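Local coordinates for signal recognition particle 54 kDa protein (Aeropyrum pernix, PDB 7EPK) that is the 54 kDa protein subunit of the signal recognition particle, joining an N-terminal helical bundle, a GDP-bound P-loop nucleotide-binding domain and a helical signal-peptide-binding domain, at residues Val47-Arg50 and Ile51-Ala55; Arg67-Met70 and Ile71-Tyr75; Leu198-Met201 and Lys202-Ser206. One frame throughout, in Å; residues are numbered along the deposited sequence.

Contact 1: Val47-Arg50 and Ile51-Ala55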
ATOM      1  N   VAL A  47      -7.594 -13.903 -10.481  1.00 58.17           N
ATOM      2  CA  VAL A  47      -7.557 -13.487  -9.053  1.00 55.52           C
ATOM      3  C   VAL A  47      -8.145 -14.631  -8.229  1.00 56.68           C
ATOM      4  O   VAL A  47      -7.561 -14.930  -7.161  1.00 53.34           O
ATOM      5  CB  VAL A  47      -8.257 -12.142  -8.782  1.00 58.04           C
ATOM      6  CG1 VAL A  47      -9.759 -12.179  -8.959  1.00 56.61           C
ATOM      7  CG2 VAL A  47      -7.918 -11.626  -7.395  1.00 66.84           C
ATOM      8  N   THR A  48      -9.207 -15.270  -8.746  1.00 53.78           N
ATOM      9  CA  THR A  48      -9.901 -16.411  -8.088  1.00 57.81           C
ATOM     10  C   THR A  48      -8.974 -17.631  -8.028  1.00 58.72           C
ATOM     11  O   THR A  48      -9.084 -18.382  -7.032  1.00 67.43           O
ATOM     12  CB  THR A  48     -11.224 -16.779  -8.767  1.00 54.18           C
ATOM     13  OG1 THR A  48     -10.903 -17.150 -10.100  1.00 62.42           O
ATOM     14  CG2 THR A  48     -12.226 -15.650  -8.764  1.00 53.84           C
ATOM     15  N   ARG A  49      -8.095 -17.825  -9.018  1.00 59.18           N
ATOM     16  CA  ARG A  49      -7.139 -18.966  -9.007  1.00 61.92           C
ATOM     17  C   ARG A  49      -6.014 -18.653  -8.020  1.00 58.26           C
ATOM     18  O   ARG A  49      -5.562 -19.592  -7.359  1.00 60.07           O
ATOM     19  CB  ARG A  49      -6.571 -19.309 -10.390  1.00 69.97           C
ATOM     20  CG  ARG A  49      -6.412 -20.806 -10.635  1.00 81.69           C
ATOM     21  CD  ARG A  49      -7.766 -21.516 -10.550  1.00 88.67           C
ATOM     22  NE  ARG A  49      -7.826 -22.921 -10.956  1.00 91.91           N
ATOM     23  CZ  ARG A  49      -7.798 -23.384 -12.211  1.00 93.31           C
ATOM     24  NH1 ARG A  49      -7.664 -22.548 -13.228  1.00104.64           N
ATOM     25  NH2 ARG A  49      -7.890 -24.688 -12.448  1.00 87.28           N
ATOM     26  N   ARG A  50      -5.588 -17.393  -7.915  1.00 55.40           N
ATOM     27  CA  ARG A  50      -4.562 -16.991  -6.922  1.00 56.74           C
ATOM     28  C   ARG A  50      -5.151 -17.285  -5.539  1.00 52.00           C
ATOM     29  O   ARG A  50      -4.484 -17.948  -4.721  1.00 56.41           O
ATOM     30  CB  ARG A  50      -4.128 -15.532  -7.112  1.00 63.47           C
ATOM     31  CG  ARG A  50      -2.749 -15.359  -7.743  1.00 71.65           C
ATOM     32  CD  ARG A  50      -2.684 -15.707  -9.226  1.00 78.22           C
ATOM     33  NE  ARG A  50      -2.432 -17.120  -9.493  1.00 84.81           N
ATOM     34  CZ  ARG A  50      -2.519 -17.708 -10.693  1.00 90.00           C
ATOM     35  NH1 ARG A  50      -2.854 -17.015 -11.766  1.00 88.61           N
ATOM     36  NH2 ARG A  50      -2.272 -19.001 -10.816  1.00 95.55           N
ATOM     37  N   ILE A  51      -6.397 -16.882  -5.323  1.00 50.12           N
ATOM     38  CA  ILE A  51      -7.128 -17.156  -4.056  1.00 50.35           C
ATOM     39  C   ILE A  51      -7.257 -18.669  -3.809  1.00 52.46           C
ATOM     40  O   ILE A  51      -6.904 -19.086  -2.694  1.00 58.05           O
ATOM     41  CB  ILE A  51      -8.476 -16.432  -4.026  1.00 51.01           C
ATOM     42  CG1 ILE A  51      -8.257 -14.913  -3.947  1.00 55.12           C
ATOM     43  CG2 ILE A  51      -9.287 -16.963  -2.856  1.00 52.97           C
ATOM     44  CD1 ILE A  51      -9.492 -14.050  -4.164  1.00 55.31           C
ATOM     45  N   LYS A  52      -7.716 -19.474  -4.772  1.00 50.67           N
ATOM     46  CA  LYS A  52      -7.830 -20.947  -4.580  1.00 53.43           C
ATOM     47  C   LYS A  52      -6.480 -21.534  -4.145  1.00 51.55           C
ATOM     48  O   LYS A  52      -6.447 -22.236  -3.122  1.00 52.95           O
ATOM     49  CB  LYS A  52      -8.251 -21.676  -5.856  1.00 63.23           C
ATOM     50  CG  LYS A  52      -9.139 -22.891  -5.636  1.00 69.22           C
ATOM     51  CD  LYS A  52     -10.575 -22.518  -5.917  1.00 84.55           C
ATOM     52  CE  LYS A  52     -11.539 -23.675  -5.946  1.00 86.72           C
ATOM     53  NZ  LYS A  52     -12.792 -23.283  -6.637  1.00 97.81           N
ATOM     54  N   GLU A  53      -5.414 -21.294  -4.911  1.00 48.51           N
ATOM     55  CA  GLU A  53      -4.059 -21.850  -4.628  1.00 54.40           C
ATOM     56  C   GLU A  53      -3.703 -21.580  -3.159  1.00 55.41           C
ATOM     57  O   GLU A  53      -3.265 -22.519  -2.468  1.00 53.02           O
ATOM     58  CB  GLU A  53      -2.991 -21.254  -5.551  1.00 53.55           C
ATOM     59  CG  GLU A  53      -2.969 -21.872  -6.939  1.00 59.45           C
ATOM     60  CD  GLU A  53      -2.428 -20.966  -8.035  1.00 63.61           C
ATOM     61  OE1 GLU A  53      -1.760 -19.966  -7.684  1.00 63.11           O
ATOM     62  OE2 GLU A  53      -2.695 -21.248  -9.237  1.00 67.55           O
ATOM     63  N   ARG A  54      -3.882 -20.349  -2.683  1.00 53.19           N
ATOM     64  CA  ARG A  54      -3.480 -19.993  -1.299  1.00 55.76           C
ATOM     65  C   ARG A  54      -4.378 -20.774  -0.321  1.00 55.50           C
ATOM     66  O   ARG A  54      -3.822 -21.385   0.615  1.00 49.78           O
ATOM     67  CB  ARG A  54      -3.463 -18.468  -1.137  1.00 58.39           C
ATOM     68  CG  ARG A  54      -2.376 -17.807  -1.974  1.00 57.98           C
ATOM     69  CD  ARG A  54      -2.139 -16.360  -1.615  1.00 58.37           C
ATOM     70  NE  ARG A  54      -1.786 -16.221  -0.212  1.00 61.10           N
ATOM     71  CZ  ARG A  54      -1.885 -15.097   0.477  1.00 59.33           C
ATOM     72  NH1 ARG A  54      -2.304 -13.991  -0.109  1.00 63.45           N
ATOM     73  NH2 ARG A  54      -1.572 -15.083   1.753  1.00 58.50           N
ATOM     74  N   ALA A  55      -5.695 -20.836  -0.573  1.00 51.72           N
ATOM     75  CA  ALA A  55      -6.675 -21.581   0.257  1.00 49.84           C
ATOM     76  C   ALA A  55      -6.309 -23.072   0.355  1.00 50.71           C
ATOM     77  O   ALA A  55      -6.682 -23.706   1.351  1.00 57.82           O
ATOM     78  CB  ALA A  55      -8.071 -21.386  -0.277  1.00 47.13           C
TER

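Contact 2: Arg67-Met70 and Ile71-Tyr75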
ATOM      1  N   ARG A  67     -12.939 -17.938   8.304  1.00 53.98           N
ATOM      2  CA  ARG A  67     -13.480 -16.809   7.508  1.00 59.62           C
ATOM      3  C   ARG A  67     -12.467 -15.666   7.540  1.00 64.91           C
ATOM      4  O   ARG A  67     -12.111 -15.173   6.452  1.00 72.05           O
ATOM      5  CB  ARG A  67     -14.839 -16.343   8.031  1.00 54.69           C
ATOM      6  CG  ARG A  67     -15.978 -17.275   7.646  1.00 54.15           C
ATOM      7  CD  ARG A  67     -17.225 -17.023   8.473  1.00 53.07           C
ATOM      8  NE  ARG A  67     -18.056 -18.206   8.460  1.00 48.00           N
ATOM      9  CZ  ARG A  67     -19.202 -18.293   7.827  1.00 50.61           C
ATOM     10  NH1 ARG A  67     -19.675 -17.232   7.201  1.00 56.31           N
ATOM     11  NH2 ARG A  67     -19.871 -19.437   7.824  1.00 51.55           N
ATOM     12  N   ASP A  68     -12.007 -15.279   8.733  1.00 67.91           N
ATOM     13  CA  ASP A  68     -11.034 -14.162   8.889  1.00 68.18           C
ATOM     14  C   ASP A  68      -9.843 -14.455   7.960  1.00 62.01           C
ATOM     15  O   ASP A  68      -9.387 -13.525   7.276  1.00 67.05           O
ATOM     16  CB  ASP A  68     -10.681 -13.896  10.363  1.00 67.44           C
ATOM     17  CG  ASP A  68     -11.823 -13.305  11.191  1.00 67.52           C
ATOM     18  OD1 ASP A  68     -12.781 -12.788  10.578  1.00 61.21           O
ATOM     19  OD2 ASP A  68     -11.761 -13.377  12.453  1.00 70.23           O
ATOM     20  N   TRP A  69      -9.414 -15.708   7.858  1.00 48.81           N
ATOM     21  CA  TRP A  69      -8.208 -16.078   7.077  1.00 51.71           C
ATOM     22  C   TRP A  69      -8.502 -15.966   5.587  1.00 51.68           C
ATOM     23  O   TRP A  69      -7.563 -15.837   4.797  1.00 51.84           O
ATOM     24  CB  TRP A  69      -7.764 -17.503   7.407  1.00 53.35           C
ATOM     25  CG  TRP A  69      -6.473 -17.908   6.774  1.00 55.12           C
ATOM     26  CD1 TRP A  69      -6.266 -18.982   5.957  1.00 61.20           C
ATOM     27  CD2 TRP A  69      -5.195 -17.257   6.933  1.00 69.13           C
ATOM     28  NE1 TRP A  69      -4.940 -19.055   5.603  1.00 73.35           N
ATOM     29  CE2 TRP A  69      -4.259 -18.004   6.178  1.00 74.51           C
ATOM     30  CE3 TRP A  69      -4.749 -16.117   7.623  1.00 66.35           C
ATOM     31  CZ2 TRP A  69      -2.908 -17.648   6.107  1.00 75.08           C
ATOM     32  CZ3 TRP A  69      -3.418 -15.768   7.553  1.00 72.95           C
ATOM     33  CH2 TRP A  69      -2.511 -16.525   6.804  1.00 79.16           C
ATOM     34  N   MET A  70      -9.757 -16.141   5.210  1.00 51.68           N
ATOM     35  CA  MET A  70     -10.122 -16.223   3.778  1.00 53.39           C
ATOM     36  C   MET A  70     -10.209 -14.791   3.255  1.00 51.28           C
ATOM     37  O   MET A  70      -9.728 -14.569   2.146  1.00 60.59           O
ATOM     38  CB  MET A  70     -11.451 -16.957   3.546  1.00 49.31           C
ATOM     39  CG  MET A  70     -11.772 -17.139   2.079  1.00 46.44           C
ATOM     40  SD  MET A  70     -10.517 -18.092   1.212  1.00 49.47           S
ATOM     41  CE  MET A  70     -11.377 -18.311  -0.344  1.00 49.99           C
ATOM     42  N   ILE A  71     -10.789 -13.871   4.026  1.00 47.07           N
ATOM     43  CA  ILE A  71     -10.874 -12.442   3.631  1.00 50.09           C
ATOM     44  C   ILE A  71      -9.450 -11.870   3.558  1.00 51.47           C
ATOM     45  O   ILE A  71      -9.171 -11.110   2.621  1.00 50.48           O
ATOM     46  CB  ILE A  71     -11.784 -11.663   4.585  1.00 51.27           C
ATOM     47  CG1 ILE A  71     -13.223 -12.150   4.474  1.00 51.78           C
ATOM     48  CG2 ILE A  71     -11.681 -10.166   4.316  1.00 58.98           C
ATOM     49  CD1 ILE A  71     -13.769 -12.055   3.066  1.00 54.91           C
ATOM     50  N   LYS A  72      -8.578 -12.261   4.483  1.00 48.61           N
ATOM     51  CA  LYS A  72      -7.157 -11.835   4.508  1.00 51.26           C
ATOM     52  C   LYS A  72      -6.483 -12.283   3.207  1.00 51.63           C
ATOM     53  O   LYS A  72      -5.546 -11.601   2.768  1.00 61.44           O
ATOM     54  CB  LYS A  72      -6.481 -12.414   5.753  1.00 58.23           C
ATOM     55  CG  LYS A  72      -4.959 -12.409   5.776  1.00 60.88           C
ATOM     56  CD  LYS A  72      -4.352 -11.111   6.220  1.00 64.98           C
ATOM     57  CE  LYS A  72      -3.027 -11.338   6.903  1.00 68.08           C
ATOM     58  NZ  LYS A  72      -2.261 -12.409   6.218  1.00 73.86           N
ATOM     59  N   ILE A  73      -6.926 -13.394   2.629  1.00 46.83           N
ATOM     60  CA  ILE A  73      -6.395 -13.933   1.347  1.00 53.01           C
ATOM     61  C   ILE A  73      -7.058 -13.199   0.174  1.00 53.72           C
ATOM     62  O   ILE A  73      -6.368 -12.967  -0.841  1.00 52.99           O
ATOM     63  CB  ILE A  73      -6.609 -15.453   1.248  1.00 56.84           C
ATOM     64  CG1 ILE A  73      -5.597 -16.216   2.112  1.00 64.18           C
ATOM     65  CG2 ILE A  73      -6.560 -15.892  -0.205  1.00 54.42           C
ATOM     66  CD1 ILE A  73      -5.719 -17.737   2.033  1.00 61.49           C
ATOM     67  N   VAL A  74      -8.345 -12.858   0.285  1.00 50.16           N
ATOM     68  CA  VAL A  74      -9.092 -12.182  -0.818  1.00 53.69           C
ATOM     69  C   VAL A  74      -8.492 -10.775  -0.986  1.00 57.07           C
ATOM     70  O   VAL A  74      -7.983 -10.474  -2.075  1.00 55.11           O
ATOM     71  CB  VAL A  74     -10.612 -12.207  -0.557  1.00 52.79           C
ATOM     72  CG1 VAL A  74     -11.397 -11.240  -1.424  1.00 49.39           C
ATOM     73  CG2 VAL A  74     -11.156 -13.620  -0.743  1.00 54.63           C
ATOM     74  N   TYR A  75      -8.469  -9.990   0.092  1.00 61.83           N
ATOM     75  CA  TYR A  75      -7.762  -8.690   0.196  1.00 60.49           C
ATOM     76  C   TYR A  75      -6.383  -8.826  -0.467  1.00 59.64           C
ATOM     77  O   TYR A  75      -6.150  -8.228  -1.525  1.00 61.50           O
ATOM     78  CB  TYR A  75      -7.690  -8.242   1.662  1.00 63.10           C
ATOM     79  CG  TYR A  75      -6.732  -7.109   1.949  1.00 71.07           C
ATOM     80  CD1 TYR A  75      -7.002  -5.811   1.546  1.00 72.27           C
ATOM     81  CD2 TYR A  75      -5.548  -7.329   2.637  1.00 71.55           C
ATOM     82  CE1 TYR A  75      -6.122  -4.766   1.810  1.00 71.57           C
ATOM     83  CE2 TYR A  75      -4.662  -6.297   2.911  1.00 75.17           C
ATOM     84  CZ  TYR A  75      -4.943  -5.007   2.494  1.00 71.64           C
ATOM     85  OH  TYR A  75      -4.062  -3.996   2.767  1.00 62.22           O
TER

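Contact 3: Leu198-Met201 and Lys202-Ser206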
ATOM      1  N   LEU A 198      -0.924  11.232 -32.684  1.00 75.41           N
ATOM      2  CA  LEU A 198       0.178  10.342 -32.229  1.00 74.73           C
ATOM      3  C   LEU A 198       1.509  10.949 -32.660  1.00 71.41           C
ATOM      4  O   LEU A 198       2.419  11.042 -31.813  1.00 72.92           O
ATOM      5  CB  LEU A 198       0.002   8.923 -32.787  1.00 80.96           C
ATOM      6  CG  LEU A 198      -0.658   7.908 -31.846  1.00 83.75           C
ATOM      7  CD1 LEU A 198      -1.717   8.552 -30.957  1.00 84.49           C
ATOM      8  CD2 LEU A 198      -1.264   6.756 -32.637  1.00 83.86           C
ATOM      9  N   ASP A 199       1.612  11.374 -33.915  1.00 71.79           N
ATOM     10  CA  ASP A 199       2.874  11.947 -34.454  1.00 77.12           C
ATOM     11  C   ASP A 199       3.155  13.273 -33.725  1.00 71.53           C
ATOM     12  O   ASP A 199       4.344  13.659 -33.599  1.00 71.35           O
ATOM     13  CB  ASP A 199       2.819  12.042 -35.985  1.00 85.43           C
ATOM     14  CG  ASP A 199       2.970  10.700 -36.694  1.00 89.63           C
ATOM     15  OD1 ASP A 199       2.551   9.669 -36.116  1.00 83.06           O
ATOM     16  OD2 ASP A 199       3.519  10.689 -37.818  1.00 97.43           O
ATOM     17  N   GLU A 200       2.114  13.943 -33.224  1.00 64.00           N
ATOM     18  CA  GLU A 200       2.276  15.232 -32.503  1.00 66.51           C
ATOM     19  C   GLU A 200       2.906  14.982 -31.118  1.00 71.38           C
ATOM     20  O   GLU A 200       3.883  15.719 -30.754  1.00 62.96           O
ATOM     21  CB  GLU A 200       0.935  15.957 -32.426  1.00 66.46           C
ATOM     22  CG  GLU A 200       1.078  17.392 -31.950  1.00 70.11           C
ATOM     23  CD  GLU A 200      -0.127  18.267 -32.227  1.00 71.57           C
ATOM     24  OE1 GLU A 200      -1.016  18.326 -31.356  1.00 61.41           O
ATOM     25  OE2 GLU A 200      -0.152  18.896 -33.309  1.00 80.50           O
ATOM     26  N   MET A 201       2.379  13.982 -30.387  1.00 68.16           N
ATOM     27  CA  MET A 201       2.853  13.527 -29.049  1.00 60.68           C
ATOM     28  C   MET A 201       4.326  13.099 -29.158  1.00 59.39           C
ATOM     29  O   MET A 201       5.172  13.612 -28.386  1.00 61.71           O
ATOM     30  CB  MET A 201       2.000  12.361 -28.525  1.00 60.10           C
ATOM     31  CG  MET A 201       0.513  12.675 -28.280  1.00 60.61           C
ATOM     32  SD  MET A 201       0.169  14.176 -27.290  1.00 63.19           S
ATOM     33  CE  MET A 201       0.052  15.403 -28.593  1.00 57.39           C
ATOM     34  N   LYS A 202       4.628  12.218 -30.112  1.00 57.32           N
ATOM     35  CA  LYS A 202       5.995  11.711 -30.393  1.00 56.13           C
ATOM     36  C   LYS A 202       6.958  12.872 -30.661  1.00 53.14           C
ATOM     37  O   LYS A 202       8.145  12.728 -30.371  1.00 56.03           O
ATOM     38  CB  LYS A 202       5.932  10.762 -31.592  1.00 63.29           C
ATOM     39  CG  LYS A 202       7.273  10.263 -32.118  1.00 70.84           C
ATOM     40  CD  LYS A 202       7.142   9.129 -33.133  1.00 82.64           C
ATOM     41  CE  LYS A 202       6.365   7.929 -32.614  1.00 85.40           C
ATOM     42  NZ  LYS A 202       6.366   6.795 -33.572  1.00 89.46           N
ATOM     43  N   ALA A 203       6.488  13.951 -31.279  1.00 54.57           N
ATOM     44  CA  ALA A 203       7.334  15.090 -31.707  1.00 58.46           C
ATOM     45  C   ALA A 203       7.564  15.975 -30.477  1.00 52.51           C
ATOM     46  O   ALA A 203       8.729  16.259 -30.155  1.00 49.00           O
ATOM     47  CB  ALA A 203       6.687  15.837 -32.862  1.00 57.53           C
ATOM     48  N   ILE A 204       6.475  16.350 -29.805  1.00 50.53           N
ATOM     49  CA  ILE A 204       6.512  17.066 -28.498  1.00 51.89           C
ATOM     50  C   ILE A 204       7.473  16.325 -27.575  1.00 46.36           C
ATOM     51  O   ILE A 204       8.349  16.980 -26.997  1.00 40.70           O
ATOM     52  CB  ILE A 204       5.118  17.173 -27.856  1.00 51.54           C
ATOM     53  CG1 ILE A 204       4.204  18.106 -28.652  1.00 49.80           C
ATOM     54  CG2 ILE A 204       5.234  17.597 -26.395  1.00 50.42           C
ATOM     55  CD1 ILE A 204       2.737  17.892 -28.366  1.00 49.55           C
ATOM     56  N   ALA A 205       7.300  15.009 -27.462  1.00 49.00           N
ATOM     57  CA  ALA A 205       8.107  14.152 -26.565  1.00 51.70           C
ATOM     58  C   ALA A 205       9.585  14.324 -26.918  1.00 53.47           C
ATOM     59  O   ALA A 205      10.406  14.487 -25.997  1.00 64.63           O
ATOM     60  CB  ALA A 205       7.669  12.721 -26.655  1.00 46.99           C
ATOM     61  N   SER A 206       9.909  14.347 -28.207  1.00 55.24           N
ATOM     62  CA  SER A 206      11.313  14.393 -28.689  1.00 56.80           C
ATOM     63  C   SER A 206      11.954  15.726 -28.282  1.00 58.14           C
ATOM     64  O   SER A 206      13.111  15.703 -27.795  1.00 59.96           O
ATOM     65  CB  SER A 206      11.398  14.158 -30.172  1.00 54.33           C
ATOM     66  OG  SER A 206      12.715  13.766 -30.532  1.00 50.14           O
TER

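Contact 1: Val47-Arg50 and Ile51-Ala55
Val47 meets Ile51 one turn further along helix 41-57: its CG2 methyl lies 4.3 Å from Ile51 CD1, and its carbonyl O takes the amide hydrogen of Ile51, with 2.9 Å from Ile51 N to Val47 O. Both side chains are buried, and Val47 also rests on Leu34 and Leu78 of two neighbouring helices. Thr48 carries the ladder on by accepting from the amide of Lys52, while its own hydroxyl OG1 turns back to Leu45 O. The backbone bonds between residues four apart belong to an amphipathic helix of the N-terminal helical bundle of SRP54, with Arg49, Arg50 and Glu53 on its polar flank. Arg49 O receives Glu53 N at 3.0 Å. The side chain of Arg49 runs across that of Glu53; Arg49 CG is 4.0 Å from Glu53 OE2, and Arg49 CB sits over one face of the Arg50 guanidinium. Arg50, bent at chi2 (72°) and chi3 (-87°), is brought alongside Glu53 in a salt bridge. Arg50 NH2 reaches the syn side of Glu53 OE2 at 2.8 Å, whereas NE and NH2 make weak bonds to Glu53 OE1. The two planes are 45° apart, so the pair is twisted, and Arg50 NH1 is held by Asn46 OD1.

Contact 2: Arg67-Met70 and Ile71-Tyr75
Trp69 packs against Lys72 and Ile73 in a local contact along helix 66-81 of the N-terminal bundle, which is buried over much of its circumference. The indole swings out with CG anti to the backbone N of Trp69 (chi1 -174°), which lays the ring forward over the next turn. Two side chains approach it obliquely. Ile73 brings its terminal methyl to the pyrrole end, with CD1 3.9 Å from Trp69 NE1, in an off-centre CH-pi contact whose distance from CD1 to the centroid of the five-membered ring of Trp69 is 4.3 Å. Lys72 takes the benzene end: its chain, bent at chi2 and again at chi4, puts CG 4.1 Å from Trp69 CE3 and NZ 3.8 Å from Trp69 CZ3. The charge of that ammonium group is answered by Glu76, one turn on, in a salt bridge that probably helps to set where the lysine tip lies beside the ring.

Underneath, the backbone is less regular than a plain ladder. Arg67 O accepts from both Met70 N and Ile71 N, at 3.1 Å for the latter, and Ile73 N makes only weak bonds, to Trp69 O and to Met70 O. Val74 N returns to Met70 O at 2.9 Å. Met70, Ile71 and Val74 fill the inner faces: Met70 touches Phe12, Tyr19 and Val23, Ile71 lies against Phe12 and Leu299, and Val74 meets Phe26. Asp68 pairs with Arg302 of helix 293-320. Such a helix, largely apolar where its neighbours cover it and with Trp69 and Lys72 on a less buried flank, belongs to the helical bundle that begins SRP54-type proteins.

Contact 3: Leu198-Met201 and Lys202-Ser206
Met201 and Ile204 pack together on helix 194-208 of the P-loop nucleotide-binding domain, the helix that links parallel strands 180-184 and 212-218 in a beta-alpha-beta crossover. Between those two strands in the sheet runs 97-102, and the helix lies against it: Met201 touches Val102, while Ile204 and Ala205 rest on Leu100. Lys202 N bonds to Leu198 O at 3.0 Å, Ile204 N to Glu200 O at 2.8 Å and Ala205 N to Met201 O at 2.7 Å. The step between is poorer, since Ala203 N divides itself between Asp199 O and Glu200 O, both weakly. Leu198 and Lys202 pack against Ser235 of helix 225-235. Glu200, extended with CG anti to its amide nitrogen (chi1 -169°), sends its carboxylate away from the helix, and OE2 bonds to His135 NE2. The aliphatic part of the same chain stays behind as packing, crossing Ile204 with CG 4.0 Å from Ile204 CD1. Met201 lies alongside Ile204 and points the same way; bends at chi2 and chi3 curl its end round, bringing the CE methyl to 3.7 Å from Ile204 CD1.

Overall arrangement
Contacts 1 and 2 lie on consecutive helices of one bundle, with centres 11 Å apart, and they touch directly. Ile51 is the joint: its CG2 is 3.5 Å from Met70 CE, and its CD1 is 3.8 Å from Val74 CG2. At the same seam Arg54 CB packs 4.0 Å from Ile73 CD1, and the guanidinium of Arg54 is bridged to Glu58 and Glu76, the latter also pairing with Lys72. Contact 3 stands apart in the nucleotide-binding domain, its centre about 43 Å from that of contact 1 and 46 Å from that of contact 2. The side chain of Met201 is about 10 Å from the magnesium ion and about 11 Å from GDP.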